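Nird-like protein (Hydrogenobacter thermophilus, PDB 4CH7) catalyses the decarboxylation of siroheme to 12,18-didecarboxysiroheme, probably in two steps, in the biosynthesis of heme d1. Local coordinates at residues A[81-93]-A[100-112]. Numbering follows the deposited sequence.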
loop_
_atom_site.group_PDB
_atom_site.type_symbol
_atom_site.label_atom_id
_atom_site.label_comp_id
_atom_site.label_asym_id
_atom_site.label_seq_id
_atom_site.Cartn_x
_atom_site.Cartn_y
_atom_site.Cartn_z
ATOM N N VAL A 81 21.917 1.920 7.223
ATOM C CA VAL A 81 21.170 1.006 6.362
ATOM C C VAL A 81 19.760 1.528 6.083
ATOM O O VAL A 81 19.278 1.462 4.954
ATOM C CB VAL A 81 21.102 -0.408 6.979
ATOM C CG1 VAL A 81 20.135 -1.290 6.212
ATOM C CG2 VAL A 81 22.481 -1.042 7.001
ATOM N N ALA A 82 19.112 2.060 7.115
ATOM C CA ALA A 82 17.751 2.578 6.996
ATOM C C ALA A 82 17.644 3.688 5.953
ATOM O O ALA A 82 16.708 3.708 5.151
ATOM C CB ALA A 82 17.257 3.071 8.344
ATOM N N ASN A 83 18.600 4.613 5.979
ATOM C CA ASN A 83 18.623 5.716 5.026
ATOM C C ASN A 83 18.905 5.238 3.601
ATOM O O ASN A 83 18.437 5.836 2.634
ATOM C CB ASN A 83 19.650 6.771 5.445
ATOM C CG ASN A 83 19.553 7.123 6.917
ATOM O OD1 ASN A 83 18.543 7.655 7.378
ATOM N ND2 ASN A 83 20.609 6.830 7.664
ATOM N N PHE A 84 19.676 4.162 3.478
ATOM C CA PHE A 84 19.915 3.543 2.179
ATOM C C PHE A 84 18.605 2.999 1.615
ATOM O O PHE A 84 18.296 3.187 0.438
ATOM C CB PHE A 84 20.940 2.413 2.294
ATOM C CG PHE A 84 21.099 1.610 1.032
ATOM C CD1 PHE A 84 21.918 2.062 0.006
ATOM C CD2 PHE A 84 20.424 0.409 0.867
ATOM C CE1 PHE A 84 22.064 1.329 -1.163
ATOM C CE2 PHE A 84 20.565 -0.332 -0.297
ATOM C CZ PHE A 84 21.386 0.130 -1.314
ATOM N N VAL A 85 17.844 2.322 2.471
ATOM C CA VAL A 85 16.556 1.749 2.093
ATOM C C VAL A 85 15.578 2.828 1.624
ATOM O O VAL A 85 14.931 2.682 0.582
ATOM C CB VAL A 85 15.931 0.964 3.262
ATOM C CG1 VAL A 85 14.527 0.507 2.912
ATOM C CG2 VAL A 85 16.800 -0.226 3.626
ATOM N N ASN A 86 15.485 3.908 2.397
ATOM C CA ASN A 86 14.599 5.025 2.081
ATOM C C ASN A 86 14.873 5.629 0.706
ATOM O O ASN A 86 13.964 6.128 0.047
ATOM C CB ASN A 86 14.710 6.112 3.154
ATOM C CG ASN A 86 14.338 5.610 4.537
ATOM O OD1 ASN A 86 13.473 4.749 4.687
ATOM N ND2 ASN A 86 14.989 6.152 5.559
ATOM N N ALA A 87 16.133 5.580 0.283
ATOM C CA ALA A 87 16.537 6.099 -1.021
ATOM C C ALA A 87 15.837 5.382 -2.175
ATOM O O ALA A 87 15.593 5.978 -3.226
ATOM C CB ALA A 87 18.048 6.010 -1.181
ATOM N N CYS A 88 15.519 4.107 -1.977
ATOM C CA CYS A 88 14.820 3.338 -2.999
ATOM C C CYS A 88 13.403 3.854 -3.211
ATOM O O CYS A 88 12.605 3.898 -2.273
ATOM C CB CYS A 88 14.785 1.855 -2.638
ATOM S SG CYS A 88 13.952 0.828 -3.866
ATOM N N PRO A 89 13.089 4.250 -4.455
ATOM C CA PRO A 89 11.774 4.774 -4.839
ATOM C C PRO A 89 10.692 3.707 -4.733
ATOM O O PRO A 89 9.508 4.043 -4.717
ATOM C CB PRO A 89 11.970 5.172 -6.307
ATOM C CG PRO A 89 13.462 5.334 -6.474
ATOM C CD PRO A 89 14.044 4.287 -5.575
ATOM N N GLY A 90 11.096 2.441 -4.666
ATOM C CA GLY A 90 10.150 1.344 -4.555
ATOM C C GLY A 90 9.819 0.951 -3.125
ATOM O O GLY A 90 8.968 0.087 -2.896
ATOM N N VAL A 91 10.495 1.577 -2.164
ATOM C CA VAL A 91 10.219 1.333 -0.751
ATOM C C VAL A 91 9.164 2.312 -0.236
ATOM O O VAL A 91 9.388 3.523 -0.226
ATOM C CB VAL A 91 11.493 1.432 0.107
ATOM C CG1 VAL A 91 11.148 1.317 1.584
ATOM C CG2 VAL A 91 12.478 0.348 -0.295
ATOM N N SER A 92 8.016 1.783 0.182
ATOM C CA SER A 92 6.899 2.613 0.634
ATOM C C SER A 92 6.967 2.884 2.134
ATOM O O SER A 92 6.979 4.038 2.567
ATOM C CB SER A 92 5.567 1.947 0.285
ATOM O OG SER A 92 5.466 0.664 0.877
ATOM N N HIS A 93 7.011 1.816 2.921
ATOM C CA HIS A 93 7.149 1.942 4.363
ATOM C C HIS A 93 8.480 1.354 4.797
ATOM O O HIS A 93 8.937 0.369 4.222
ATOM C CB HIS A 93 6.006 1.217 5.074
ATOM C CG HIS A 93 4.649 1.589 4.565
ATOM N ND1 HIS A 93 3.967 2.701 5.010
ATOM C CD2 HIS A 93 3.850 0.997 3.647
ATOM C CE1 HIS A 93 2.805 2.778 4.386
ATOM N NE2 HIS A 93 2.708 1.757 3.556
ATOM N N ASP A 100 14.831 -10.089 15.838
ATOM C CA ASP A 100 16.184 -10.368 15.356
ATOM C C ASP A 100 16.396 -9.721 13.990
ATOM O O ASP A 100 17.469 -9.186 13.697
ATOM C CB ASP A 100 16.446 -11.873 15.299
ATOM C CG ASP A 100 16.803 -12.456 16.654
ATOM O OD1 ASP A 100 16.218 -12.017 17.667
ATOM O OD2 ASP A 100 17.674 -13.350 16.704
ATOM N N PHE A 101 15.358 -9.768 13.160
ATOM C CA PHE A 101 15.289 -8.903 11.992
ATOM C C PHE A 101 14.693 -7.578 12.451
ATOM O O PHE A 101 13.496 -7.486 12.729
ATOM C CB PHE A 101 14.440 -9.537 10.889
ATOM C CG PHE A 101 15.020 -10.808 10.332
ATOM C CD1 PHE A 101 15.944 -10.768 9.296
ATOM C CD2 PHE A 101 14.640 -12.043 10.842
ATOM C CE1 PHE A 101 16.482 -11.938 8.778
ATOM C CE2 PHE A 101 15.172 -13.217 10.331
ATOM C CZ PHE A 101 16.096 -13.164 9.298
ATOM N N ASN A 102 15.540 -6.557 12.547
ATOM C CA ASN A 102 15.162 -5.290 13.168
ATOM C C ASN A 102 14.796 -4.191 12.172
ATOM O O ASN A 102 14.418 -3.088 12.574
ATOM C CB ASN A 102 16.289 -4.801 14.078
ATOM C CG ASN A 102 17.635 -4.817 13.385
ATOM O OD1 ASN A 102 17.889 -5.657 12.523
ATOM N ND2 ASN A 102 18.509 -3.890 13.760
ATOM N N LEU A 103 14.922 -4.480 10.881
ATOM C CA LEU A 103 14.539 -3.512 9.858
ATOM C C LEU A 103 13.561 -4.124 8.861
ATOM O O LEU A 103 13.909 -5.047 8.124
ATOM C CB LEU A 103 15.768 -2.956 9.132
ATOM C CG LEU A 103 15.474 -1.742 8.251
ATOM C CD1 LEU A 103 15.133 -0.538 9.118
ATOM C CD2 LEU A 103 16.629 -1.428 7.327
ATOM N N TRP A 104 12.339 -3.598 8.842
ATOM C CA TRP A 104 11.293 -4.102 7.965
ATOM C C TRP A 104 10.798 -3.017 7.024
ATOM O O TRP A 104 10.379 -1.945 7.466
ATOM C CB TRP A 104 10.123 -4.623 8.794
ATOM C CG TRP A 104 10.432 -5.892 9.517
ATOM C CD1 TRP A 104 11.243 -6.045 10.602
ATOM C CD2 TRP A 104 9.922 -7.197 9.211
ATOM N NE1 TRP A 104 11.276 -7.367 10.985
ATOM C CE2 TRP A 104 10.470 -8.092 10.146
ATOM C CE3 TRP A 104 9.055 -7.691 8.234
ATOM C CZ2 TRP A 104 10.177 -9.463 10.130
ATOM C CZ3 TRP A 104 8.766 -9.046 8.220
ATOM C CH2 TRP A 104 9.322 -9.915 9.160
ATOM N N PHE A 105 10.846 -3.297 5.726
ATOM C CA PHE A 105 10.305 -2.366 4.749
ATOM C C PHE A 105 9.489 -3.060 3.666
ATOM O O PHE A 105 9.660 -4.252 3.397
ATOM C CB PHE A 105 11.404 -1.481 4.143
ATOM C CG PHE A 105 12.480 -2.238 3.424
ATOM C CD1 PHE A 105 13.567 -2.751 4.118
ATOM C CD2 PHE A 105 12.422 -2.406 2.048
ATOM C CE1 PHE A 105 14.568 -3.440 3.456
ATOM C CE2 PHE A 105 13.418 -3.091 1.376
ATOM C CZ PHE A 105 14.495 -3.607 2.080
ATOM N N THR A 106 8.581 -2.301 3.065
ATOM C CA THR A 106 7.788 -2.795 1.952
ATOM C C THR A 106 8.446 -2.360 0.652
ATOM O O THR A 106 8.665 -1.168 0.429
ATOM C CB THR A 106 6.345 -2.268 2.004
ATOM O OG1 THR A 106 5.700 -2.755 3.188
ATOM C CG2 THR A 106 5.566 -2.724 0.778
ATOM N N LEU A 107 8.780 -3.331 -0.192
ATOM C CA LEU A 107 9.413 -3.040 -1.470
ATOM C C LEU A 107 8.484 -3.386 -2.618
ATOM O O LEU A 107 7.901 -4.469 -2.644
ATOM C CB LEU A 107 10.723 -3.818 -1.617
ATOM C CG LEU A 107 11.427 -3.724 -2.974
ATOM C CD1 LEU A 107 11.800 -2.285 -3.283
ATOM C CD2 LEU A 107 12.657 -4.611 -3.007
ATOM N N ALA A 108 8.340 -2.456 -3.557
ATOM C CA ALA A 108 7.588 -2.711 -4.782
ATOM C C ALA A 108 8.496 -2.472 -5.981
ATOM O O ALA A 108 9.115 -1.412 -6.092
ATOM C CB ALA A 108 6.368 -1.816 -4.856
ATOM N N VAL A 109 8.573 -3.451 -6.877
ATOM C CA VAL A 109 9.457 -3.357 -8.034
ATOM C C VAL A 109 8.657 -3.361 -9.336
ATOM O O VAL A 109 7.826 -4.243 -9.551
ATOM C CB VAL A 109 10.488 -4.509 -8.046
ATOM C CG1 VAL A 109 11.298 -4.495 -9.332
ATOM C CG2 VAL A 109 11.407 -4.414 -6.837
ATOM N N PRO A 110 8.902 -2.363 -10.205
ATOM C CA PRO A 110 8.264 -2.313 -11.527
ATOM C C PRO A 110 8.673 -3.509 -12.375
ATOM O O PRO A 110 9.756 -4.053 -12.160
ATOM C CB PRO A 110 8.821 -1.017 -12.135
ATOM C CG PRO A 110 10.094 -0.745 -11.382
ATOM C CD PRO A 110 9.819 -1.229 -9.989
ATOM N N PRO A 111 7.814 -3.922 -13.323
ATOM C CA PRO A 111 8.145 -5.061 -14.185
ATOM C C PRO A 111 9.232 -4.700 -15.194
ATOM O O PRO A 111 9.440 -3.517 -15.456
ATOM C CB PRO A 111 6.825 -5.334 -14.911
ATOM C CG PRO A 111 6.140 -4.000 -14.957
ATOM C CD PRO A 111 6.494 -3.345 -13.646
ATOM N N GLU A 112 9.914 -5.706 -15.737
ATOM C CA GLU A 112 10.970 -5.503 -16.735
ATOM C C GLU A 112 12.096 -4.546 -16.326
ATOM O O GLU A 112 12.448 -3.639 -17.082
ATOM C CB GLU A 112 10.384 -5.055 -18.080
ATOM C CG GLU A 112 9.931 -6.193 -18.981
ATOM C CD GLU A 112 8.433 -6.408 -18.942
ATOM O OE1 GLU A 112 7.689 -5.414 -18.805
ATOM O OE2 GLU A 112 7.998 -7.573 -19.048
#
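With chi1 at 60°, the F105 ring rises between its own backbone N and carbonyl carbon to lie under V85, whose CG1, anti to the backbone N, drops onto one face of it. This is a CH-pi contact: CG1 of V85 sits 3.6 Å from the centroid of the F105 ring, 17° off the normal. The V91 side chain crosses that of F105 at about a right angle, its CG2 3.6 Å from CD2 of F105, and F71 meets the ring edge-to-face. One turn back on the helix, V81 joins V85 in meeting L103: CD2 of L103 touches both valines, 3.7 Å from CG1 of V81 and 3.9 Å from CG2 of V85. At the other end, SG of C88 rests against CD1 of L107, while F324 and W327 of helix 323-335 cover the cysteine. The backbones join where the chain leaves the helix through a type I turn, C88 to V91. A108 N donates to G90 O at 2.7 Å and S92 N to T106 O at 3.0 Å, flanking the antiparallel, non-hydrogen-bonded pair V91 and L107. S92 and H93 then both face T106, a classic beta bulge, and T106 N, 2.9 Å from H93 O, holds the carbonyl of this probable active-site residue. G90 packs its CA against the carbonyl of A108. Away from the helix, OG of S92 lies alongside CB and CG2 of T106, and the T106 hydroxyl lies at the edge of the H93 imidazole, near its plane. The 81-87 part of helix 75-87, nearly parallel to strand 103-109, thus covers the apolar face of the 91-97/103-109 hairpin, the packing of a ferredoxin-like alpha/beta unit in the AsnC-like ligand-binding domain.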